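Local coordinates for protein glycinin A3B4 subunit (Glycine max, PDB 2D5F) that probably stores nitrogen and carbon in the soybean seed as an 11S globulin subunit built on two cupin domains, at residues 146-149 with 150-153; 201-204 with 205-208; 223-226 with 227-230; 415-418 with 419-422; 455-458 with 459-462. One frame throughout, in Å; residues are numbered along the deposited sequence.

Contact 1 (146-149 with 150-153)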
loop_
_atom_site.group_PDB
_atom_site.type_symbol
_atom_site.label_atom_id
_atom_site.label_comp_id
_atom_site.label_asym_id
_atom_site.label_seq_id
_atom_site.Cartn_x
_atom_site.Cartn_y
_atom_site.Cartn_z
ATOM N N LEU B 146 -10.506 22.720 -13.855
ATOM C CA LEU B 146 -10.649 22.839 -12.417
ATOM C C LEU B 146 -9.210 22.920 -11.903
ATOM O O LEU B 146 -8.440 21.964 -12.053
ATOM C CB LEU B 146 -11.347 21.597 -11.839
ATOM C CG LEU B 146 -11.743 21.599 -10.350
ATOM C CD1 LEU B 146 -10.501 21.574 -9.441
ATOM C CD2 LEU B 146 -12.595 22.829 -10.059
ATOM N N LEU B 147 -8.843 24.074 -11.350
ATOM C CA LEU B 147 -7.503 24.285 -10.803
ATOM C C LEU B 147 -7.551 23.945 -9.311
ATOM O O LEU B 147 -8.007 24.742 -8.495
ATOM C CB LEU B 147 -7.056 25.744 -10.998
ATOM C CG LEU B 147 -6.571 26.226 -12.381
ATOM C CD1 LEU B 147 -7.623 25.993 -13.433
ATOM C CD2 LEU B 147 -6.235 27.713 -12.310
ATOM N N ASP B 148 -7.089 22.750 -8.965
ATOM C CA ASP B 148 -7.104 22.289 -7.582
ATOM C C ASP B 148 -5.991 22.930 -6.744
ATOM O O ASP B 148 -5.071 22.250 -6.294
ATOM C CB ASP B 148 -6.990 20.759 -7.574
ATOM C CG ASP B 148 -7.219 20.153 -6.197
ATOM O OD1 ASP B 148 -7.908 20.779 -5.361
ATOM O OD2 ASP B 148 -6.716 19.037 -5.959
ATOM N N THR B 149 -6.101 24.240 -6.529
ATOM C CA THR B 149 -5.116 25.007 -5.765
ATOM C C THR B 149 -4.897 24.537 -4.324
ATOM O O THR B 149 -3.794 24.652 -3.800
ATOM C CB THR B 149 -5.495 26.506 -5.698
ATOM O OG1 THR B 149 -6.862 26.632 -5.288
ATOM C CG2 THR B 149 -5.308 27.179 -7.053
ATOM N N SER B 150 -5.939 24.018 -3.683
ATOM C CA SER B 150 -5.815 23.567 -2.303
ATOM C C SER B 150 -5.237 22.160 -2.175
ATOM O O SER B 150 -5.059 21.663 -1.068
ATOM C CB SER B 150 -7.176 23.621 -1.597
ATOM O OG SER B 150 -8.078 22.657 -2.126
ATOM N N ASN B 151 -4.944 21.520 -3.302
ATOM C CA ASN B 151 -4.391 20.166 -3.268
ATOM C C ASN B 151 -3.169 20.085 -2.355
ATOM O O ASN B 151 -2.327 20.977 -2.344
ATOM C CB ASN B 151 -4.019 19.700 -4.677
ATOM C CG ASN B 151 -3.470 18.279 -4.696
ATOM O OD1 ASN B 151 -2.268 18.060 -4.561
ATOM N ND2 ASN B 151 -4.359 17.310 -4.841
ATOM N N PHE B 152 -3.086 18.999 -1.597
ATOM C CA PHE B 152 -1.991 18.771 -0.664
ATOM C C PHE B 152 -0.609 18.933 -1.300
ATOM O O PHE B 152 0.330 19.362 -0.634
ATOM C CB PHE B 152 -2.115 17.359 -0.078
ATOM C CG PHE B 152 -1.246 17.116 1.119
ATOM C CD1 PHE B 152 -1.543 17.707 2.344
ATOM C CD2 PHE B 152 -0.138 16.275 1.030
ATOM C CE1 PHE B 152 -0.751 17.466 3.470
ATOM C CE2 PHE B 152 0.661 16.029 2.151
ATOM C CZ PHE B 152 0.351 16.624 3.372
ATOM N N ASN B 153 -0.488 18.592 -2.582
ATOM C CA ASN B 153 0.787 18.683 -3.303
ATOM C C ASN B 153 1.277 20.115 -3.549
ATOM O O ASN B 153 2.441 20.320 -3.896
ATOM C CB ASN B 153 0.692 17.966 -4.659
ATOM C CG ASN B 153 0.567 16.454 -4.525
ATOM O OD1 ASN B 153 1.405 15.803 -3.892
ATOM N ND2 ASN B 153 -0.477 15.888 -5.130
HETATM O O HOH W 1 -8.078 19.553 -3.190
#
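D148 and N151 are joined twice, once through backbone atoms and once through side chains. N151 N donates to D148 O at 3.1 Å with an N-H...O angle of 158°. Alongside it, N151 ND2 reaches D148 OD2, also at 3.1 Å, meeting the oxygen nearly along its C-O axis. The carboxylate and amide planes stand 77° apart, and one N-H of ND2 makes the bond. The torsions explain the meeting: in both residues CG lies anti to the backbone N (chi1 -171° in D148), which brings the two polar ends together beside the turn. The second carboxylate oxygen, D148 OD1, accepts from a water at 2.5 Å, a short distance for such a bond. That water also donates to S150 OG at 3.3 Å, while the main partner of the serine hydroxyl is the carbonyl of G44. N151 OD1 is occupied too, taking the backbone N of N153 at 2.7 Å and, weakly, N153 ND2, whose other partner is the carbonyl of Q364. An alanine at D148 removes both carboxylate oxygens, and the N151 amide, held then mainly through OD1, would probably be freer to turn. T149 N bonds to L147 O at 2.8 Å, making D148 the centre of an inverse gamma turn that overlaps the start of the next turn. Where strand 141-147 of the N-terminal cupin barrel ends, the chain thus runs through an inverse gamma turn, a type I beta turn from D148 to N151 and an Asx turn closed by N151 OD1.

Contact 2 (201-204 with 205-208)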
loop_
_atom_site.group_PDB
_atom_site.type_symbol
_atom_site.label_atom_id
_atom_site.label_comp_id
_atom_site.label_asym_id
_atom_site.label_seq_id
_atom_site.Cartn_x
_atom_site.Cartn_y
_atom_site.Cartn_z
ATOM N N GLY B 201 3.006 39.927 -17.150
ATOM C CA GLY B 201 3.472 38.556 -17.253
ATOM C C GLY B 201 4.781 38.387 -18.003
ATOM O O GLY B 201 5.210 39.268 -18.742
ATOM N N GLY B 202 5.412 37.237 -17.793
ATOM C CA GLY B 202 6.668 36.918 -18.451
ATOM C C GLY B 202 6.913 35.425 -18.311
ATOM O O GLY B 202 6.425 34.810 -17.363
ATOM N N SER B 203 7.651 34.834 -19.247
ATOM C CA SER B 203 7.954 33.407 -19.179
ATOM C C SER B 203 9.056 33.215 -18.145
ATOM O O SER B 203 9.693 34.181 -17.731
ATOM C CB SER B 203 8.428 32.899 -20.539
ATOM O OG SER B 203 9.677 33.472 -20.871
ATOM N N VAL B 204 9.287 31.980 -17.716
ATOM C CA VAL B 204 10.329 31.743 -16.732
ATOM C C VAL B 204 11.697 31.955 -17.364
ATOM O O VAL B 204 12.659 32.331 -16.687
ATOM C CB VAL B 204 10.232 30.323 -16.140
ATOM C CG1 VAL B 204 8.913 30.181 -15.389
ATOM C CG2 VAL B 204 10.340 29.280 -17.236
ATOM N N LEU B 205 11.771 31.743 -18.673
ATOM C CA LEU B 205 13.025 31.913 -19.396
ATOM C C LEU B 205 13.401 33.389 -19.544
ATOM O O LEU B 205 14.583 33.727 -19.596
ATOM C CB LEU B 205 12.928 31.235 -20.767
ATOM C CG LEU B 205 13.746 29.950 -20.959
ATOM C CD1 LEU B 205 13.773 29.145 -19.683
ATOM C CD2 LEU B 205 13.164 29.135 -22.101
ATOM N N SER B 206 12.403 34.266 -19.588
ATOM C CA SER B 206 12.673 35.697 -19.721
ATOM C C SER B 206 13.317 36.253 -18.451
ATOM O O SER B 206 13.751 37.404 -18.420
ATOM C CB SER B 206 11.383 36.468 -20.027
ATOM O OG SER B 206 10.509 36.498 -18.911
ATOM N N GLY B 207 13.384 35.426 -17.409
ATOM C CA GLY B 207 13.978 35.851 -16.152
ATOM C C GLY B 207 15.483 35.651 -16.113
ATOM O O GLY B 207 16.145 36.067 -15.163
ATOM N N PHE B 208 16.016 35.006 -17.147
ATOM C CA PHE B 208 17.447 34.742 -17.261
ATOM C C PHE B 208 18.016 35.578 -18.411
ATOM O O PHE B 208 17.308 35.889 -19.366
ATOM C CB PHE B 208 17.686 33.258 -17.555
ATOM C CG PHE B 208 17.294 32.342 -16.432
ATOM C CD1 PHE B 208 18.176 32.086 -15.385
ATOM C CD2 PHE B 208 16.036 31.737 -16.417
ATOM C CE1 PHE B 208 17.816 31.241 -14.338
ATOM C CE2 PHE B 208 15.663 30.892 -15.378
ATOM C CZ PHE B 208 16.556 30.643 -14.334
#
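A single turn of helical backbone angles, lying in the loop between strand 163-164 and helix 210-216, brings S203 and S206 together and carries the contact. The regular helical bonding pattern is absent, and i to i+3 bonds and the serine hydroxyls hold the turn. S206 OG donates to S203 O at 2.7 Å, tilted 24° from the carbonyl plane. S206 also gives its backbone N to S203 OG at 3.1 Å with an N-H...O angle of 140°, and only weakly to S203 O. Both hydroxyls sit between their own backbone N and carbonyl carbon (chi1 67° in S203), the position that folds each one back over the turn. G202 lies close by: a side chain on it would start 3.1 Å from S206 OG, which is tight. One residue on, G207 N donates to V204 O at 3.3 Å. The ring of F208 comes up to the same oxygen obliquely, its CD2 3.4 Å from V204 O. V204 CG2 and L205 CD1 make a loose apolar contact at 4.2 Å. A second subunit packs against this loop: its V429 meets V204, its I455 meets L205 and its V404 meets F208. The chemistry therefore divides: serine hydroxyls and backbone amides bind the turn internally, with two donor groups of S206 directed at S203, while the apolar side chains of V204, L205 and F208 also pack against the neighbouring subunit.

Contact 3 (223-226 with 227-230)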
loop_
_atom_site.group_PDB
_atom_site.type_symbol
_atom_site.label_atom_id
_atom_site.label_comp_id
_atom_site.label_asym_id
_atom_site.label_seq_id
_atom_site.Cartn_x
_atom_site.Cartn_y
_atom_site.Cartn_z
ATOM N N THR B 223 19.815 32.664 -30.557
ATOM C CA THR B 223 18.804 31.673 -30.207
ATOM C C THR B 223 18.338 31.920 -28.773
ATOM O O THR B 223 17.141 31.913 -28.489
ATOM C CB THR B 223 19.369 30.238 -30.309
ATOM O OG1 THR B 223 19.766 29.975 -31.659
ATOM C CG2 THR B 223 18.322 29.212 -29.888
ATOM N N ALA B 224 19.294 32.160 -27.880
ATOM C CA ALA B 224 18.997 32.401 -26.473
ATOM C C ALA B 224 18.103 33.620 -26.260
ATOM O O ALA B 224 17.237 33.607 -25.383
ATOM C CB ALA B 224 20.292 32.552 -25.680
ATOM N N GLU B 225 18.309 34.674 -27.045
ATOM C CA GLU B 225 17.480 35.864 -26.900
ATOM C C GLU B 225 16.041 35.537 -27.285
ATOM O O GLU B 225 15.102 35.983 -26.629
ATOM C CB GLU B 225 18.000 37.017 -27.770
ATOM C CG GLU B 225 17.085 38.248 -27.766
ATOM C CD GLU B 225 17.114 39.036 -26.458
ATOM O OE1 GLU B 225 17.104 38.421 -25.370
ATOM O OE2 GLU B 225 17.131 40.286 -26.519
ATOM N N LYS B 226 15.870 34.756 -28.346
ATOM C CA LYS B 226 14.529 34.384 -28.782
ATOM C C LYS B 226 13.843 33.516 -27.739
ATOM O O LYS B 226 12.617 33.512 -27.631
ATOM C CB LYS B 226 14.580 33.649 -30.120
ATOM C CG LYS B 226 14.824 34.579 -31.301
ATOM C CD LYS B 226 14.572 33.880 -32.618
ATOM C CE LYS B 226 14.419 34.890 -33.746
ATOM N NZ LYS B 226 13.957 34.242 -35.005
ATOM N N LEU B 227 14.640 32.787 -26.966
ATOM C CA LEU B 227 14.096 31.928 -25.921
ATOM C C LEU B 227 13.456 32.755 -24.817
ATOM O O LEU B 227 12.671 32.240 -24.024
ATOM C CB LEU B 227 15.196 31.046 -25.326
ATOM C CG LEU B 227 15.676 29.891 -26.204
ATOM C CD1 LEU B 227 16.727 29.086 -25.447
ATOM C CD2 LEU B 227 14.498 29.000 -26.580
ATOM N N ARG B 228 13.789 34.043 -24.780
ATOM C CA ARG B 228 13.257 34.956 -23.776
ATOM C C ARG B 228 11.994 35.676 -24.255
ATOM O O ARG B 228 11.387 36.433 -23.501
ATOM C CB ARG B 228 14.327 35.986 -23.387
ATOM C CG ARG B 228 15.638 35.361 -22.926
ATOM C CD ARG B 228 16.710 36.401 -22.608
ATOM N NE ARG B 228 16.401 37.173 -21.407
ATOM C CZ ARG B 228 16.062 38.456 -21.404
ATOM N NH1 ARG B 228 15.795 39.070 -20.259
ATOM N NH2 ARG B 228 15.990 39.131 -22.544
ATOM N N SER B 229 11.600 35.432 -25.502
ATOM C CA SER B 229 10.407 36.057 -26.083
ATOM C C SER B 229 10.390 37.573 -25.877
ATOM O O SER B 229 9.388 38.133 -25.437
ATOM C CB SER B 229 9.145 35.457 -25.458
ATOM O OG SER B 229 9.148 34.049 -25.556
ATOM N N PRO B 230 11.490 38.259 -26.218
ATOM C CA PRO B 230 11.568 39.713 -26.046
ATOM C C PRO B 230 10.595 40.583 -26.853
ATOM O O PRO B 230 10.124 41.601 -26.348
ATOM C CB PRO B 230 13.027 40.012 -26.381
ATOM C CG PRO B 230 13.333 38.998 -27.441
ATOM C CD PRO B 230 12.707 37.742 -26.871
#
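L227 and E225 bury the most surface where helix 221-226 ends, the first leaning back on the preceding turn, the second reaching forward over the residues that follow. L227 N donates to T223 O at 3.1 Å and more weakly to A224 O. Its side chain lies against the same two carbonyls, with CG 3.4 Å from T223 O and CB 3.3 Å from A224 O. Y471 of a second subunit packs on L227, and the neighbouring K226 sends its NZ to the carbonyl of N472 in that subunit. E225 starts with CG anti to its backbone N (chi1 174°), and this carbon lies against P230 CG at 3.8 Å. The chain then bends at chi2 (72°), which swings the carboxylate toward R228. There E225 OE1 forms a salt bridge with R228 NH2 at 3.1 Å. The bond comes from the syn side of the carboxylate, near the guanidinium plane, and the two groups are 17° from coplanar. On the backbone, E225 O receives R228 N and has P230 CD only 3.0 Å away, while K226 O receives S229 N at 3.0 Å, closing a type I turn in which S229 has positive phi. R228 NE binds the carbonyl of F208 and NH1, weakly, that of S206. Together with E225 these partners limit the rotation of the guanidinium and couple the helix end to the 201-208 loop, although E225 and R228 also touch a crystal neighbour. The cation so placed would be expected to favour an ionised E225.

Contact 4 (415-418 with 419-422)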
loop_
_atom_site.group_PDB
_atom_site.type_symbol
_atom_site.label_atom_id
_atom_site.label_comp_id
_atom_site.label_asym_id
_atom_site.label_seq_id
_atom_site.Cartn_x
_atom_site.Cartn_y
_atom_site.Cartn_z
ATOM N N GLU B 415 -32.413 28.677 -10.857
ATOM C CA GLU B 415 -32.076 28.106 -12.146
ATOM C C GLU B 415 -30.568 28.151 -12.309
ATOM O O GLU B 415 -29.915 29.075 -11.831
ATOM C CB GLU B 415 -32.723 28.921 -13.271
ATOM C CG GLU B 415 -34.228 29.089 -13.148
ATOM C CD GLU B 415 -34.962 27.768 -13.210
ATOM O OE1 GLU B 415 -34.854 27.072 -14.242
ATOM O OE2 GLU B 415 -35.646 27.425 -12.226
ATOM N N LEU B 416 -30.027 27.146 -12.983
ATOM C CA LEU B 416 -28.600 27.069 -13.249
ATOM C C LEU B 416 -28.524 26.689 -14.722
ATOM O O LEU B 416 -29.167 25.725 -15.145
ATOM C CB LEU B 416 -27.948 25.987 -12.381
ATOM C CG LEU B 416 -26.425 26.050 -12.241
ATOM C CD1 LEU B 416 -26.047 27.327 -11.516
ATOM C CD2 LEU B 416 -25.919 24.831 -11.469
ATOM N N ARG B 417 -27.767 27.447 -15.509
ATOM C CA ARG B 417 -27.672 27.158 -16.933
ATOM C C ARG B 417 -26.252 27.111 -17.476
ATOM O O ARG B 417 -25.279 27.412 -16.776
ATOM C CB ARG B 417 -28.479 28.179 -17.746
ATOM C CG ARG B 417 -27.905 29.583 -17.736
ATOM C CD ARG B 417 -28.422 30.372 -16.563
ATOM N NE ARG B 417 -29.823 30.751 -16.730
ATOM C CZ ARG B 417 -30.568 31.257 -15.751
ATOM N NH1 ARG B 417 -30.035 31.432 -14.549
ATOM N NH2 ARG B 417 -31.834 31.596 -15.973
ATOM N N ARG B 418 -26.154 26.745 -18.747
ATOM C CA ARG B 418 -24.875 26.627 -19.420
ATOM C C ARG B 418 -23.903 27.762 -19.117
ATOM O O ARG B 418 -24.254 28.942 -19.200
ATOM C CB ARG B 418 -25.091 26.530 -20.929
ATOM C CG ARG B 418 -23.799 26.399 -21.712
ATOM C CD ARG B 418 -24.049 26.322 -23.201
ATOM N NE ARG B 418 -22.793 26.168 -23.928
ATOM C CZ ARG B 418 -22.672 26.273 -25.247
ATOM N NH1 ARG B 418 -21.485 26.117 -25.820
ATOM N NH2 ARG B 418 -23.739 26.539 -25.995
ATOM N N GLY B 419 -22.678 27.385 -18.761
ATOM C CA GLY B 419 -21.644 28.358 -18.472
ATOM C C GLY B 419 -21.523 28.785 -17.026
ATOM O O GLY B 419 -20.567 29.461 -16.659
ATOM N N GLN B 420 -22.486 28.401 -16.196
ATOM C CA GLN B 420 -22.441 28.782 -14.795
ATOM C C GLN B 420 -21.763 27.740 -13.918
ATOM O O GLN B 420 -21.812 26.546 -14.197
ATOM C CB GLN B 420 -23.851 29.063 -14.283
ATOM C CG GLN B 420 -24.534 30.144 -15.085
ATOM C CD GLN B 420 -25.846 30.558 -14.488
ATOM O OE1 GLN B 420 -26.717 29.726 -14.247
ATOM N NE2 GLN B 420 -26.003 31.857 -14.248
ATOM N N LEU B 421 -21.147 28.227 -12.849
ATOM C CA LEU B 421 -20.408 27.407 -11.899
ATOM C C LEU B 421 -21.090 27.473 -10.535
ATOM O O LEU B 421 -21.369 28.562 -10.045
ATOM C CB LEU B 421 -18.987 27.965 -11.783
ATOM C CG LEU B 421 -17.893 27.106 -11.168
ATOM C CD1 LEU B 421 -17.571 25.975 -12.136
ATOM C CD2 LEU B 421 -16.652 27.946 -10.920
ATOM N N LEU B 422 -21.349 26.321 -9.918
ATOM C CA LEU B 422 -21.995 26.299 -8.606
ATOM C C LEU B 422 -21.282 25.334 -7.672
ATOM O O LEU B 422 -21.163 24.139 -7.960
ATOM C CB LEU B 422 -23.463 25.880 -8.716
ATOM C CG LEU B 422 -24.166 25.778 -7.355
ATOM C CD1 LEU B 422 -24.300 27.180 -6.751
ATOM C CD2 LEU B 422 -25.536 25.136 -7.508
#
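Q420 and R417 close a type II beta turn that carries the chain of the C-terminal cupin domain from strand 415-417 to strand 421-424, members of two different sheets whose short segments run 133° apart. Q420 N donates to R417 O at 3.0 Å. The side chain then returns across the turn: CG stands beside the backbone N, and an extended chain takes OE1 to R417 N, which donates to it at 2.8 Å and a nearly straight 167°. Against this amide the arginine is turned by 76°, plane to plane. A bend at chi2 turns R417 CD toward the amide, and a further one at chi3 directs the guanidinium, with Q420 OE1 near its plane at the edge but not bonded, 3.7 Å from R417 NH1. Q420 NE2 is weakly bonded to E18. A leucine in place of Q420 offers no acceptor to R417 N, and the turn would probably be less firmly closed. G419 has positive phi and backbone angles that would jam a CB against the carbonyl before it, which calls for glycine. The side chains of L416 and Q420 run alongside each other, pointing opposite ways, and L416 CD1 lies 3.9 Å from Q420 CB. Those of L416 and L422 cross at a slant, L416 CD2 touching L422 CB at 3.8 Å.

Contact 5 (455-458 with 459-462)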
loop_
_atom_site.group_PDB
_atom_site.type_symbol
_atom_site.label_atom_id
_atom_site.label_comp_id
_atom_site.label_asym_id
_atom_site.label_seq_id
_atom_site.Cartn_x
_atom_site.Cartn_y
_atom_site.Cartn_z
ATOM N N ILE B 455 -30.741 10.204 -0.558
ATOM C CA ILE B 455 -31.678 9.920 0.514
ATOM C C ILE B 455 -32.650 8.761 0.292
ATOM O O ILE B 455 -32.989 8.064 1.242
ATOM C CB ILE B 455 -32.414 11.212 0.928
ATOM C CG1 ILE B 455 -31.369 12.201 1.467
ATOM C CG2 ILE B 455 -33.476 10.915 1.997
ATOM C CD1 ILE B 455 -31.889 13.560 1.890
ATOM N N LYS B 456 -33.089 8.531 -0.938
ATOM C CA LYS B 456 -33.991 7.399 -1.182
ATOM C C LYS B 456 -33.317 6.115 -0.681
ATOM O O LYS B 456 -33.926 5.306 0.018
ATOM C CB LYS B 456 -34.298 7.247 -2.675
ATOM C CG LYS B 456 -35.119 8.371 -3.275
ATOM C CD LYS B 456 -35.326 8.164 -4.773
ATOM C CE LYS B 456 -36.041 6.842 -5.055
ATOM N NZ LYS B 456 -36.127 6.552 -6.514
ATOM N N ASP B 457 -32.050 5.943 -1.042
ATOM C CA ASP B 457 -31.288 4.769 -0.640
ATOM C C ASP B 457 -31.104 4.724 0.876
ATOM O O ASP B 457 -31.017 3.648 1.469
ATOM C CB ASP B 457 -29.928 4.776 -1.343
ATOM C CG ASP B 457 -29.065 3.589 -0.963
ATOM O OD1 ASP B 457 -29.440 2.440 -1.282
ATOM O OD2 ASP B 457 -28.009 3.808 -0.338
ATOM N N VAL B 458 -31.043 5.895 1.500
ATOM C CA VAL B 458 -30.881 5.973 2.948
ATOM C C VAL B 458 -32.128 5.419 3.633
ATOM O O VAL B 458 -32.028 4.672 4.606
ATOM C CB VAL B 458 -30.647 7.431 3.418
ATOM C CG1 VAL B 458 -30.614 7.488 4.934
ATOM C CG2 VAL B 458 -29.332 7.956 2.851
ATOM N N PHE B 459 -33.303 5.781 3.123
ATOM C CA PHE B 459 -34.554 5.284 3.701
ATOM C C PHE B 459 -34.555 3.753 3.687
ATOM O O PHE B 459 -34.980 3.114 4.649
ATOM C CB PHE B 459 -35.765 5.789 2.902
ATOM C CG PHE B 459 -36.028 7.265 3.046
ATOM C CD1 PHE B 459 -36.621 7.976 2.004
ATOM C CD2 PHE B 459 -35.695 7.942 4.212
ATOM C CE1 PHE B 459 -36.875 9.343 2.123
ATOM C CE2 PHE B 459 -35.946 9.313 4.342
ATOM C CZ PHE B 459 -36.536 10.012 3.295
ATOM N N ARG B 460 -34.063 3.173 2.598
ATOM C CA ARG B 460 -34.033 1.721 2.469
ATOM C C ARG B 460 -33.128 1.040 3.490
ATOM O O ARG B 460 -33.375 -0.102 3.883
ATOM C CB ARG B 460 -33.600 1.321 1.054
ATOM C CG ARG B 460 -34.535 1.812 -0.045
ATOM C CD ARG B 460 -34.377 0.999 -1.317
ATOM N NE ARG B 460 -33.091 1.212 -1.974
ATOM C CZ ARG B 460 -32.827 2.225 -2.795
ATOM N NH1 ARG B 460 -33.758 3.134 -3.070
ATOM N NH2 ARG B 460 -31.630 2.321 -3.357
ATOM N N ALA B 461 -32.093 1.749 3.932
ATOM C CA ALA B 461 -31.140 1.196 4.889
ATOM C C ALA B 461 -31.580 1.297 6.347
ATOM O O ALA B 461 -31.073 0.570 7.204
ATOM C CB ALA B 461 -29.780 1.883 4.708
ATOM N N ILE B 462 -32.527 2.186 6.623
ATOM C CA ILE B 462 -33.016 2.416 7.981
ATOM C C ILE B 462 -34.252 1.580 8.310
ATOM O O ILE B 462 -35.161 1.449 7.489
ATOM C CB ILE B 462 -33.335 3.908 8.168
ATOM C CG1 ILE B 462 -32.064 4.726 7.929
ATOM C CG2 ILE B 462 -33.904 4.165 9.560
ATOM C CD1 ILE B 462 -32.276 6.225 7.890
#
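F459 N donates to I455 O at 3.0 Å, as in a regular alpha helix, whereas the last bonds before I462 weaken and V458 O is shared by A461 N and I462 N. One turn apart, I455 and F459 form a CH-pi contact. I455 CG2, anti to its backbone N, sits over one face of the ring, 3.8 Å from the F459 ring centroid and 25° off the normal. F217 of a third subunit meets the same ring edge-to-face. On another side of the helix, D457 OD1 and R460 NH2 make a salt bridge at 3.0 Å. The R460 chain bends at chi3 (-69°), folding the guanidinium back so that D457 CA lies over one of its faces, with the carboxylate plane turned 62° away. D457 OD2 goes to the backbone N of G84 in the third subunit, and R460 NH2 also bonds to Y454 OH. V458 and I462 point the same way, CG1 of V458 lying 3.6 Å from CD1 of I462. Such i to i+3 and i to i+4 pairs are characteristic of an alpha helix, here one that follows strand 452-454 of the C-terminal cupin domain and is buried against a neighbouring subunit.

Overall arrangement
Contacts 2 and 3 belong together: their centres are 10 Å apart, R228 of contact 3 reaches the carbonyls of contact 2, and both meet the second subunit. Contact 5 lies on the opposite side of the chain's centre, 63 Å from contact 3 between centres. Contacts 2 and 5 are buried against other subunits, whereas 1, 3 and 4 are partly buried. Contacts 1 and 4 are turns at strand ends, one in each cupin domain, with nearest atoms about 6 Å apart. Chemistry follows place: side-chain amides close these two turns, bonded to a carboxylate in contact 1 and to a backbone N in contact 4, serine hydroxyls hold contact 2, and i to i+3 salt bridges appear in contacts 3 and 5.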